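Local coordinates for MAGE domain-containing protein (Xenopus laevis, PDB 7DG2) that probably helps shape Nse4 together with Nse1, as the MAGE-type Nse3 subunit of the DNA-binding Smc5/6 complex, at residues I56-V61 with Y76-K81; L106-M111 with E118-E123; V186-S191 with K196-W201; Y158-V161 with P166-Y169; E134-S137 with D141-K144. All coordinates share one frame; numbering follows the deposited sequence.

Contact 1: residues I56-V61 with Y76-K81; sequences ITLQQV and YILTNK
Leu58 and Gln59 of helix 47-62 meet Leu78 and Lys81 in a small, mainly apolar contact. It sits in the N-terminal half of the MAGE homology domain, probably in a winged-helix arrangement. The helix precedes the beta hairpin of the likely wing, and strand 75-80 is the hairpin's second strand. No hydrogen bond joins the two segments. Leu58 is buried and its CB points at the strand. Its CD1 meets CD2 of Leu78 at 3.9 Å, and the two side chains cross at about a right angle. CG of Leu58 stands beside its own backbone N (chi1 -76°), which turns the methyls off the helix toward the hairpin. The same leucine also packs on Val17, Leu20 and Leu21 of helix 6-23. Helix and hairpin therefore share one apolar core at this residue. On the Nse4 chain, Thr65 packs against Leu78, so that chain borders the strand side of the contact. The second pair lies nearer the surface, where the strand has already ended. The Lys81 chain is extended at first and then bends at chi3 (72°) and again at chi4. The bend presents its aliphatic part to the helix while NZ hydrogen-bonds OE1 of Gln65. The Gln59 chain is extended beyond CG, and its CG packs on CD of Lys81 at 4.1 Å.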
# COMPACT_ATOMS: atom_id res chain seq x y z
N ILE B 56 -9.18 4.01 19.56
CA ILE B 56 -10.22 4.98 19.22
C ILE B 56 -9.77 5.86 18.06
O ILE B 56 -10.57 6.17 17.16
CB ILE B 56 -10.61 5.81 20.46
CG1 ILE B 56 -11.28 4.91 21.50
CG2 ILE B 56 -11.54 6.97 20.08
CD1 ILE B 56 -12.41 4.02 20.95
N THR B 57 -8.50 6.27 18.04
CA THR B 57 -7.99 7.07 16.92
C THR B 57 -8.10 6.30 15.61
O THR B 57 -8.50 6.85 14.58
CB THR B 57 -6.53 7.48 17.17
OG1 THR B 57 -6.47 8.38 18.28
CG2 THR B 57 -5.96 8.19 15.94
N LEU B 58 -7.72 5.01 15.62
CA LEU B 58 -7.79 4.23 14.39
C LEU B 58 -9.23 4.06 13.91
O LEU B 58 -9.50 4.13 12.71
CB LEU B 58 -7.11 2.88 14.60
CG LEU B 58 -5.59 2.94 14.61
CD1 LEU B 58 -5.03 1.69 15.26
CD2 LEU B 58 -5.08 3.08 13.20
N GLN B 59 -10.17 3.87 14.85
CA GLN B 59 -11.59 3.81 14.48
C GLN B 59 -12.07 5.12 13.87
O GLN B 59 -12.73 5.13 12.83
CB GLN B 59 -12.45 3.48 15.70
CG GLN B 59 -12.23 2.11 16.24
CD GLN B 59 -13.09 1.85 17.47
OE1 GLN B 59 -13.92 2.67 17.86
NE2 GLN B 59 -12.88 0.70 18.09
N GLN B 60 -11.79 6.23 14.55
CA GLN B 60 -12.40 7.51 14.19
C GLN B 60 -11.76 8.12 12.95
O GLN B 60 -12.46 8.71 12.12
CB GLN B 60 -12.29 8.48 15.37
CG GLN B 60 -13.14 8.05 16.55
CD GLN B 60 -13.17 9.08 17.67
OE1 GLN B 60 -12.37 10.02 17.69
NE2 GLN B 60 -14.09 8.91 18.61
N VAL B 61 -10.45 8.00 12.82
CA VAL B 61 -9.76 8.67 11.71
C VAL B 61 -9.70 7.79 10.48
O VAL B 61 -9.90 8.26 9.36
CB VAL B 61 -8.36 9.12 12.15
CG1 VAL B 61 -7.63 9.80 11.01
CG2 VAL B 61 -8.46 10.05 13.37
N TYR B 76 -2.87 -8.85 17.84
CA TYR B 76 -3.88 -8.01 17.21
C TYR B 76 -3.70 -7.95 15.70
O TYR B 76 -2.60 -8.13 15.19
CB TYR B 76 -3.81 -6.57 17.72
CG TYR B 76 -3.98 -6.40 19.22
CD1 TYR B 76 -5.06 -6.97 19.89
CD2 TYR B 76 -3.08 -5.65 19.94
CE1 TYR B 76 -5.21 -6.79 21.27
CE2 TYR B 76 -3.23 -5.46 21.31
CZ TYR B 76 -4.29 -6.03 21.96
OH TYR B 76 -4.41 -5.84 23.32
N ILE B 77 -4.80 -7.65 15.01
CA ILE B 77 -4.78 -7.26 13.61
C ILE B 77 -5.65 -6.02 13.46
O ILE B 77 -6.36 -5.62 14.39
CB ILE B 77 -5.26 -8.37 12.65
CG1 ILE B 77 -6.74 -8.67 12.88
CG2 ILE B 77 -4.41 -9.64 12.80
CD1 ILE B 77 -7.33 -9.59 11.81
N LEU B 78 -5.61 -5.42 12.27
CA LEU B 78 -6.48 -4.30 11.93
C LEU B 78 -7.45 -4.76 10.84
O LEU B 78 -7.01 -5.27 9.81
CB LEU B 78 -5.66 -3.10 11.43
CG LEU B 78 -4.69 -2.46 12.42
CD1 LEU B 78 -3.88 -1.38 11.71
CD2 LEU B 78 -5.43 -1.88 13.62
N THR B 79 -8.75 -4.59 11.07
CA THR B 79 -9.77 -4.92 10.07
C THR B 79 -10.54 -3.66 9.70
O THR B 79 -10.46 -2.63 10.37
CB THR B 79 -10.74 -6.00 10.56
OG1 THR B 79 -11.49 -5.50 11.67
CG2 THR B 79 -9.99 -7.27 10.97
N ASN B 80 -11.31 -3.75 8.61
CA ASN B 80 -11.95 -2.57 8.05
C ASN B 80 -13.37 -2.43 8.60
O ASN B 80 -14.13 -3.40 8.61
CB ASN B 80 -11.98 -2.66 6.53
CG ASN B 80 -11.98 -1.31 5.87
OD1 ASN B 80 -12.59 -0.36 6.38
ND2 ASN B 80 -11.26 -1.19 4.75
N LYS B 81 -13.70 -1.24 9.08
CA LYS B 81 -15.07 -0.96 9.51
C LYS B 81 -15.95 -0.54 8.35
O LYS B 81 -17.19 -0.49 8.51
CB LYS B 81 -15.08 0.12 10.59
CG LYS B 81 -14.28 -0.25 11.84
CD LYS B 81 -14.24 0.91 12.84
CE LYS B 81 -15.60 1.14 13.53
NZ LYS B 81 -15.94 0.01 14.47

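Contact 2: residues L106-M111 with E118-E123; sequences LSLIFM and ESAIWE
The indole ring of Trp122 receives Glu118 at its edge, on the helix whose Ala120 and Ile121 touch Leu108. Trp122 NE1 donates to OE2 of Glu118 at 3.0 Å. The bond is nearly straight (171°), lies in the ring plane and uses the anti lone pair of OE2. Lys143 forms a salt bridge to this same oxygen. Tyr158 OH bonds the other one, so the buried carboxylate is held at both oxygens. The contact itself is apolar. Leu108 has CG opposite its backbone N (chi1 -179°), which extends the side chain across to the second helix. Its CD2 rests 3.9 Å from CG1 of Ile121 and 3.8 Å from the backbone O of Ala120. Ile109 adds a looser touch, CG1 to Ile121 CD1 at 4.3 Å. Phe171 of strand 169-173 packs on both isoleucines. Pro9 of the Nse4 chain packs on Leu108. The short helix axes approach to 10.6 Å at 131° between their directions. Two successive helices, joined by a turn that carries the short strand 116-117, make a helix-turn-helix-like pairing, as expected of the winged-helix architecture of MAGE domains.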
# COMPACT_ATOMS: atom_id res chain seq x y z
N LEU B 106 -9.30 -20.78 0.46
CA LEU B 106 -10.27 -20.78 1.55
C LEU B 106 -11.56 -21.47 1.13
O LEU B 106 -12.22 -22.12 1.95
CB LEU B 106 -10.57 -19.34 2.00
CG LEU B 106 -9.44 -18.56 2.68
CD1 LEU B 106 -9.87 -17.11 2.91
CD2 LEU B 106 -9.05 -19.19 4.00
N SER B 107 -11.95 -21.28 -0.13
CA SER B 107 -13.18 -21.88 -0.63
C SER B 107 -13.10 -23.40 -0.57
O SER B 107 -14.02 -24.05 -0.07
CB SER B 107 -13.45 -21.42 -2.07
OG SER B 107 -13.77 -20.04 -2.12
N LEU B 108 -12.01 -23.98 -1.07
CA LEU B 108 -11.88 -25.43 -1.07
C LEU B 108 -11.92 -25.97 0.36
O LEU B 108 -12.64 -26.93 0.66
CB LEU B 108 -10.58 -25.85 -1.77
CG LEU B 108 -10.38 -27.38 -1.82
CD1 LEU B 108 -11.47 -28.02 -2.66
CD2 LEU B 108 -8.99 -27.76 -2.35
N ILE B 109 -11.17 -25.33 1.26
CA ILE B 109 -11.12 -25.78 2.64
C ILE B 109 -12.51 -25.78 3.26
O ILE B 109 -12.96 -26.78 3.82
CB ILE B 109 -10.15 -24.89 3.45
CG1 ILE B 109 -8.72 -25.04 2.94
CG2 ILE B 109 -10.28 -25.19 4.95
CD1 ILE B 109 -7.77 -24.01 3.55
N PHE B 110 -13.22 -24.66 3.15
CA PHE B 110 -14.53 -24.56 3.76
C PHE B 110 -15.53 -25.51 3.11
O PHE B 110 -16.28 -26.20 3.80
CB PHE B 110 -15.02 -23.10 3.67
CG PHE B 110 -16.51 -22.95 3.85
CD1 PHE B 110 -17.11 -23.24 5.07
CD2 PHE B 110 -17.30 -22.51 2.80
CE1 PHE B 110 -18.49 -23.11 5.23
CE2 PHE B 110 -18.68 -22.37 2.95
CZ PHE B 110 -19.27 -22.67 4.18
N MET B 111 -15.54 -25.57 1.77
CA MET B 111 -16.56 -26.36 1.08
C MET B 111 -16.39 -27.85 1.32
O MET B 111 -17.37 -28.60 1.24
CB MET B 111 -16.56 -26.04 -0.42
CG MET B 111 -17.00 -24.60 -0.78
SD MET B 111 -18.66 -24.16 -0.20
CE MET B 111 -19.68 -25.01 -1.41
N GLU B 118 -2.97 -30.84 1.76
CA GLU B 118 -2.12 -30.07 0.86
C GLU B 118 -2.21 -30.61 -0.57
O GLU B 118 -2.25 -29.84 -1.53
CB GLU B 118 -0.67 -30.06 1.34
CG GLU B 118 0.25 -29.28 0.40
CD GLU B 118 1.61 -28.95 1.00
OE1 GLU B 118 1.98 -29.54 2.04
OE2 GLU B 118 2.32 -28.09 0.42
N SER B 119 -2.25 -31.94 -0.71
CA SER B 119 -2.31 -32.53 -2.05
C SER B 119 -3.57 -32.10 -2.79
O SER B 119 -3.53 -31.83 -4.00
CB SER B 119 -2.22 -34.05 -1.97
OG SER B 119 -3.23 -34.61 -1.14
N ALA B 120 -4.70 -32.02 -2.08
CA ALA B 120 -5.93 -31.58 -2.72
C ALA B 120 -5.85 -30.13 -3.18
O ALA B 120 -6.41 -29.77 -4.22
CB ALA B 120 -7.11 -31.77 -1.77
N ILE B 121 -5.14 -29.29 -2.42
CA ILE B 121 -5.03 -27.88 -2.80
C ILE B 121 -4.18 -27.73 -4.06
O ILE B 121 -4.55 -27.02 -5.00
CB ILE B 121 -4.48 -27.06 -1.62
CG1 ILE B 121 -5.59 -26.88 -0.58
CG2 ILE B 121 -3.90 -25.73 -2.09
CD1 ILE B 121 -5.25 -25.99 0.57
N TRP B 122 -3.03 -28.41 -4.12
CA TRP B 122 -2.22 -28.29 -5.34
C TRP B 122 -2.90 -28.94 -6.54
O TRP B 122 -2.73 -28.48 -7.67
CB TRP B 122 -0.82 -28.86 -5.12
CG TRP B 122 -0.06 -28.09 -4.11
CD1 TRP B 122 0.43 -28.55 -2.92
CD2 TRP B 122 0.27 -26.69 -4.17
NE1 TRP B 122 1.06 -27.54 -2.24
CE2 TRP B 122 0.97 -26.39 -2.99
CE3 TRP B 122 0.05 -25.68 -5.10
CZ2 TRP B 122 1.47 -25.11 -2.71
CZ3 TRP B 122 0.54 -24.40 -4.83
CH2 TRP B 122 1.23 -24.13 -3.64
N GLU B 123 -3.67 -30.01 -6.31
CA GLU B 123 -4.40 -30.64 -7.40
C GLU B 123 -5.40 -29.66 -8.02
O GLU B 123 -5.46 -29.51 -9.25
CB GLU B 123 -5.09 -31.89 -6.87
CG GLU B 123 -6.06 -32.56 -7.82
CD GLU B 123 -6.64 -33.83 -7.22
OE1 GLU B 123 -6.52 -34.91 -7.85
OE2 GLU B 123 -7.20 -33.76 -6.10

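Contact 3: residues V186-S191 with K196-W201; sequences VLEFVS and KDPKSW
Leu187, Glu188 and Ser191 line one side of helix 183-193 and receive Pro198 and Trp201. Leu187 has CG opposite its backbone N (chi1 178°), which carries its two methyls out to the loop. CD1 lies 3.8 Å from Trp201 CD1, and CD2 3.8 Å from Pro198 O. Cutting Leu187 back to an alanine is likely to open a gap beside Pro198 and leave Trp201 less firmly placed. Glu188 CG packs on Pro198 CG at 4.0 Å. Ser191 OG sits at the edge of the indole, near its plane, and 3.3 Å from Pro198 CA. A bond of 2.7 Å from Ser191 OG to Leu187 O fixes this hydroxyl. Ser191 N reaches the same oxygen from the opposite carbonyl face. Lys196 N pins the loop, donating to Ser191 O at 2.9 Å and almost straight (173°). Lys196 NZ stands above one indole face, toward its rim. Trp201 NE1 is buried here with no hydrogen-bond partner in the model. Further out, Met111 packs on Trp201, and Phe7 of the Nse4 chain meets it edge-to-face. Trp201 is the N-cap of helix 202-209, in a tight connection between successive helices, its short 3-10 turn folded back on the first.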
# COMPACT_ATOMS: atom_id res chain seq x y z
N VAL B 186 -17.72 -16.54 2.18
CA VAL B 186 -17.01 -17.40 1.23
C VAL B 186 -18.01 -18.26 0.45
O VAL B 186 -17.87 -18.46 -0.76
CB VAL B 186 -15.96 -18.25 1.96
CG1 VAL B 186 -15.37 -19.29 1.01
CG2 VAL B 186 -14.84 -17.35 2.50
N LEU B 187 -19.05 -18.75 1.13
CA LEU B 187 -20.11 -19.49 0.45
C LEU B 187 -20.79 -18.62 -0.61
O LEU B 187 -21.15 -19.11 -1.69
CB LEU B 187 -21.13 -20.00 1.46
CG LEU B 187 -22.31 -20.76 0.84
CD1 LEU B 187 -21.80 -21.94 0.01
CD2 LEU B 187 -23.25 -21.24 1.94
N GLU B 188 -20.97 -17.34 -0.31
CA GLU B 188 -21.57 -16.43 -1.28
C GLU B 188 -20.67 -16.23 -2.48
O GLU B 188 -21.16 -16.13 -3.61
CB GLU B 188 -21.90 -15.10 -0.60
CG GLU B 188 -23.10 -15.21 0.32
CD GLU B 188 -23.35 -13.97 1.18
OE1 GLU B 188 -22.60 -12.98 1.07
OE2 GLU B 188 -24.32 -14.01 1.96
N PHE B 189 -19.35 -16.17 -2.27
CA PHE B 189 -18.41 -16.09 -3.37
C PHE B 189 -18.46 -17.35 -4.22
O PHE B 189 -18.56 -17.28 -5.45
CB PHE B 189 -17.00 -15.86 -2.82
CG PHE B 189 -15.92 -15.98 -3.86
CD1 PHE B 189 -15.56 -14.89 -4.63
CD2 PHE B 189 -15.27 -17.19 -4.06
CE1 PHE B 189 -14.56 -15.00 -5.59
CE2 PHE B 189 -14.28 -17.31 -5.02
CZ PHE B 189 -13.93 -16.21 -5.78
N VAL B 190 -18.37 -18.52 -3.58
CA VAL B 190 -18.40 -19.78 -4.31
C VAL B 190 -19.68 -19.89 -5.13
O VAL B 190 -19.66 -20.22 -6.32
CB VAL B 190 -18.26 -20.96 -3.33
CG1 VAL B 190 -18.45 -22.29 -4.04
CG2 VAL B 190 -16.89 -20.90 -2.66
N SER B 191 -20.82 -19.55 -4.51
CA SER B 191 -22.11 -19.58 -5.20
C SER B 191 -22.12 -18.65 -6.40
O SER B 191 -22.60 -19.02 -7.48
CB SER B 191 -23.23 -19.22 -4.24
OG SER B 191 -23.24 -20.10 -3.14
N LYS B 196 -24.89 -20.16 -8.78
CA LYS B 196 -25.83 -20.83 -7.90
C LYS B 196 -26.28 -19.88 -6.79
O LYS B 196 -25.83 -18.74 -6.69
CB LYS B 196 -25.21 -22.10 -7.31
CG LYS B 196 -24.78 -23.12 -8.35
CD LYS B 196 -24.27 -24.40 -7.68
CE LYS B 196 -25.11 -25.62 -8.08
NZ LYS B 196 -24.68 -26.86 -7.36
N ASP B 197 -27.19 -20.37 -5.95
CA ASP B 197 -27.60 -19.66 -4.75
C ASP B 197 -26.94 -20.30 -3.53
O ASP B 197 -26.74 -21.52 -3.52
CB ASP B 197 -29.13 -19.68 -4.58
CG ASP B 197 -29.85 -18.82 -5.62
OD1 ASP B 197 -29.61 -17.59 -5.67
OD2 ASP B 197 -30.66 -19.37 -6.40
N PRO B 198 -26.57 -19.52 -2.51
CA PRO B 198 -25.95 -20.12 -1.32
C PRO B 198 -26.75 -21.27 -0.73
O PRO B 198 -26.15 -22.25 -0.25
CB PRO B 198 -25.85 -18.94 -0.35
CG PRO B 198 -25.74 -17.74 -1.25
CD PRO B 198 -26.59 -18.05 -2.46
N LYS B 199 -28.09 -21.20 -0.76
CA LYS B 199 -28.89 -22.29 -0.20
C LYS B 199 -28.84 -23.55 -1.04
O LYS B 199 -29.30 -24.60 -0.56
CB LYS B 199 -30.35 -21.84 -0.02
CG LYS B 199 -30.54 -20.82 1.09
CD LYS B 199 -31.96 -20.85 1.65
CE LYS B 199 -32.09 -21.89 2.78
NZ LYS B 199 -33.43 -21.86 3.44
N SER B 200 -28.30 -23.50 -2.26
CA SER B 200 -28.06 -24.73 -3.03
C SER B 200 -27.16 -25.69 -2.26
O SER B 200 -27.32 -26.91 -2.36
CB SER B 200 -27.41 -24.41 -4.38
OG SER B 200 -28.13 -23.42 -5.09
N TRP B 201 -26.22 -25.15 -1.49
CA TRP B 201 -25.25 -25.96 -0.76
C TRP B 201 -25.72 -26.14 0.68
O TRP B 201 -25.15 -25.59 1.62
CB TRP B 201 -23.88 -25.29 -0.81
CG TRP B 201 -23.35 -25.02 -2.17
CD1 TRP B 201 -23.37 -23.83 -2.85
CD2 TRP B 201 -22.69 -25.95 -3.03
NE1 TRP B 201 -22.77 -23.97 -4.07
CE2 TRP B 201 -22.34 -25.26 -4.20
CE3 TRP B 201 -22.36 -27.31 -2.90
CZ2 TRP B 201 -21.69 -25.89 -5.26
CZ3 TRP B 201 -21.72 -27.92 -3.95
CH2 TRP B 201 -21.39 -27.21 -5.11

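Contact 4: residues Y158-V161 with P166-Y169; sequences YNKV and PVEY
A beta hairpin holds this contact, with Lys160 and Tyr169 as an antiparallel non-hydrogen-bonded pair close to its turn. Val161 N donates to Glu168 O at 2.7 Å, an almost straight bond (178°). Water 1 extends the pairing: it probably donates to Val161 O and accepts from Glu168 N at 3.0 Å. Two CA-H...O contacts, Tyr169 CA to Asn159 O and Lys160 CA to Glu168 O, support the alignment. The rings of Tyr158 and Tyr169 form an offset stack. Their centroids are 4.4 Å apart and their planes differ by 9°. Tyr169 CD2 lies over the centre of the Tyr158 ring, while Tyr158 CE1 comes within 3.5 Å of Tyr169 CB. With chi1 at -174°, the Tyr158 ring swings across to its neighbour. Glu118 holds its OH and so fixes the far end of the ring. Replacing Tyr158 with an alanine would probably strip one face of Tyr169 of its partner and deprive Glu118 of a hydrogen bond. Lys160 runs extended alongside Tyr169, pointing the same way. Its CG is 3.4 Å from CE2 of that ring, and its CE is 3.2 Å from OH. Val151 of helix 142-152 also packs on Tyr158. Strands 156-160 and 169-173 make a hairpin that is probably a wing of the winged-helix architecture seen in MAGE domains.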
# COMPACT_ATOMS: atom_id res chain seq x y z
N TYR B 158 -1.20 -24.49 8.56
CA TYR B 158 -0.46 -25.46 7.76
C TYR B 158 0.07 -26.49 8.75
O TYR B 158 1.10 -26.25 9.39
CB TYR B 158 0.68 -24.78 6.99
CG TYR B 158 1.45 -25.64 6.02
CD1 TYR B 158 0.81 -26.30 4.99
CD2 TYR B 158 2.84 -25.78 6.13
CE1 TYR B 158 1.51 -27.07 4.07
CE2 TYR B 158 3.55 -26.55 5.22
CZ TYR B 158 2.89 -27.19 4.19
OH TYR B 158 3.57 -27.96 3.28
N ASN B 159 -0.65 -27.60 8.90
CA ASN B 159 -0.46 -28.51 10.02
C ASN B 159 -0.06 -29.90 9.53
O ASN B 159 -0.59 -30.40 8.54
CB ASN B 159 -1.74 -28.62 10.85
CG ASN B 159 -2.21 -27.28 11.38
OD1 ASN B 159 -1.39 -26.45 11.78
ND2 ASN B 159 -3.53 -27.06 11.40
N LYS B 160 0.88 -30.52 10.25
CA LYS B 160 1.24 -31.90 9.95
C LYS B 160 0.05 -32.81 10.22
O LYS B 160 -0.63 -32.68 11.24
CB LYS B 160 2.44 -32.34 10.79
CG LYS B 160 3.76 -31.75 10.35
CD LYS B 160 4.86 -32.07 11.35
CE LYS B 160 6.18 -31.44 10.91
NZ LYS B 160 7.27 -31.73 11.88
N VAL B 161 -0.22 -33.72 9.29
CA VAL B 161 -1.28 -34.70 9.50
C VAL B 161 -0.76 -35.69 10.54
O VAL B 161 0.28 -36.32 10.33
CB VAL B 161 -1.68 -35.40 8.20
CG1 VAL B 161 -2.79 -36.40 8.47
CG2 VAL B 161 -2.15 -34.37 7.16
N PRO B 166 4.83 -41.22 6.20
CA PRO B 166 5.44 -40.19 5.34
C PRO B 166 4.77 -38.86 5.63
O PRO B 166 3.55 -38.74 5.53
CB PRO B 166 5.14 -40.68 3.91
CG PRO B 166 4.64 -42.09 4.07
CD PRO B 166 4.00 -42.14 5.41
N VAL B 167 5.57 -37.86 6.04
CA VAL B 167 5.00 -36.62 6.55
C VAL B 167 4.12 -35.97 5.49
O VAL B 167 4.50 -35.86 4.32
CB VAL B 167 6.10 -35.67 7.03
CG1 VAL B 167 7.04 -35.28 5.89
CG2 VAL B 167 5.49 -34.43 7.69
N GLU B 168 2.92 -35.58 5.90
CA GLU B 168 1.93 -34.97 5.02
C GLU B 168 1.30 -33.79 5.76
O GLU B 168 1.19 -33.81 6.98
CB GLU B 168 0.87 -36.00 4.60
CG GLU B 168 -0.22 -35.47 3.69
CD GLU B 168 -1.20 -36.55 3.25
OE1 GLU B 168 -1.73 -36.45 2.12
OE2 GLU B 168 -1.43 -37.49 4.04
N TYR B 169 0.89 -32.78 5.00
CA TYR B 169 0.34 -31.56 5.58
C TYR B 169 -1.10 -31.34 5.14
O TYR B 169 -1.51 -31.75 4.05
CB TYR B 169 1.19 -30.34 5.21
CG TYR B 169 2.49 -30.26 5.97
CD1 TYR B 169 3.62 -30.93 5.53
CD2 TYR B 169 2.58 -29.52 7.14
CE1 TYR B 169 4.81 -30.86 6.23
CE2 TYR B 169 3.76 -29.44 7.85
CZ TYR B 169 4.87 -30.11 7.39
OH TYR B 169 6.05 -30.04 8.09
O HOH W 1 2.44 -36.44 8.69

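Contact 5: residues E134-S137 with D141-K144; sequences EMHS and DVKK
His136 has CG opposite its backbone N (chi1 -166°), which turns its ring and leaves CB to touch Val142. Met135 bends at chi2 (-71°) and again at chi3, which brings SD to the start of helix 142-152. This helix lies within the MAGE homology domain and is probably part of its winged-helix architecture. His136 CB lies 3.6 Å from CG2 of Val142. That methyl sits oblique to the imidazole. Val142 is buried and also packs on Ile130 of the loop. ND1 of His136 accepts from Glu138 N, which helps set the ring. Phe139 of the same chain meets this ring, and so does Trp51 of the Nse4 chain, so the histidine stands where loop and partner subunit come together. Met135 CB points away from the helix. The chain then doubles back and places SD 3.7 Å from Asp141 N. No direct hydrogen bond links the two segments, but water 2 bridges them. It probably donates to Glu134 O and accepts from Val142 N at 2.8 Å, serving one of the backbone N-H groups at the helix start. Asp141 is the N-cap. Its OD1 accepts from Lys144 N at 3.0 Å, with the donor well above the carboxylate plane.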
# COMPACT_ATOMS: atom_id res chain seq x y z
N GLU B 134 7.21 -24.43 -9.91
CA GLU B 134 7.56 -23.58 -11.04
C GLU B 134 7.21 -22.13 -10.74
O GLU B 134 6.12 -21.85 -10.23
CB GLU B 134 6.84 -24.03 -12.32
CG GLU B 134 7.22 -23.21 -13.55
CD GLU B 134 8.66 -23.43 -14.00
OE1 GLU B 134 8.89 -24.33 -14.83
OE2 GLU B 134 9.56 -22.71 -13.51
N MET B 135 8.14 -21.22 -11.03
CA MET B 135 7.85 -19.80 -10.89
C MET B 135 6.62 -19.44 -11.71
O MET B 135 6.44 -19.91 -12.84
CB MET B 135 9.04 -18.95 -11.34
CG MET B 135 10.22 -18.96 -10.37
SD MET B 135 9.93 -18.05 -8.83
CE MET B 135 9.93 -16.36 -9.42
N HIS B 136 5.75 -18.63 -11.11
CA HIS B 136 4.48 -18.25 -11.70
C HIS B 136 4.55 -16.80 -12.16
O HIS B 136 5.17 -15.96 -11.49
CB HIS B 136 3.35 -18.45 -10.68
CG HIS B 136 1.98 -18.40 -11.28
ND1 HIS B 136 1.21 -17.26 -11.27
CD2 HIS B 136 1.23 -19.36 -11.86
CE1 HIS B 136 0.05 -17.52 -11.85
NE2 HIS B 136 0.03 -18.79 -12.21
N SER B 137 3.93 -16.50 -13.30
CA SER B 137 4.04 -15.16 -13.86
C SER B 137 3.41 -14.10 -12.96
O SER B 137 3.83 -12.94 -12.97
CB SER B 137 3.42 -15.11 -15.26
OG SER B 137 2.07 -15.53 -15.24
N ASP B 141 7.10 -17.57 -6.47
CA ASP B 141 7.22 -18.81 -5.71
C ASP B 141 5.90 -19.06 -4.99
O ASP B 141 5.68 -18.56 -3.88
CB ASP B 141 8.40 -18.72 -4.74
CG ASP B 141 8.62 -20.00 -3.95
OD1 ASP B 141 7.75 -20.89 -3.94
OD2 ASP B 141 9.70 -20.10 -3.31
N VAL B 142 5.03 -19.87 -5.59
CA VAL B 142 3.68 -20.07 -5.04
C VAL B 142 3.71 -21.00 -3.84
O VAL B 142 2.86 -20.89 -2.95
CB VAL B 142 2.73 -20.59 -6.13
CG1 VAL B 142 1.30 -20.60 -5.61
CG2 VAL B 142 2.83 -19.74 -7.39
N LYS B 143 4.66 -21.94 -3.81
CA LYS B 143 4.85 -22.77 -2.62
C LYS B 143 5.12 -21.90 -1.40
O LYS B 143 4.54 -22.12 -0.33
CB LYS B 143 6.00 -23.75 -2.85
CG LYS B 143 6.37 -24.55 -1.62
CD LYS B 143 5.39 -25.68 -1.34
CE LYS B 143 5.98 -26.67 -0.34
NZ LYS B 143 5.09 -27.83 -0.10
N LYS B 144 6.00 -20.91 -1.54
CA LYS B 144 6.30 -20.03 -0.42
C LYS B 144 5.13 -19.11 -0.10
O LYS B 144 4.84 -18.83 1.07
CB LYS B 144 7.56 -19.22 -0.71
CG LYS B 144 8.08 -18.46 0.49
CD LYS B 144 9.55 -18.09 0.32
CE LYS B 144 9.75 -17.22 -0.90
NZ LYS B 144 8.90 -16.00 -0.84
O HOH W 2 6.04 -21.61 -7.54

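How the contacts relate
Followed from the N terminus, the five contacts close in series. None nests in or crosses another. Contact 1 closes the turn and first hairpin strand between helix 47-62 and strand 75-80. It stands apart in the N-terminal half, about 31 Å between centres from contact 2. Contact 2 then closes the turn after helix 94-111. Contact 5 closes the short loop leading into helix 142-152, and contact 4 the hairpin of strands 156-160 and 169-173. These three meet at Glu118. Contact 3 comes last. It touches contact 2 through Ser107, Phe110 and Met111, tying the C-terminal helices to helix 94-111.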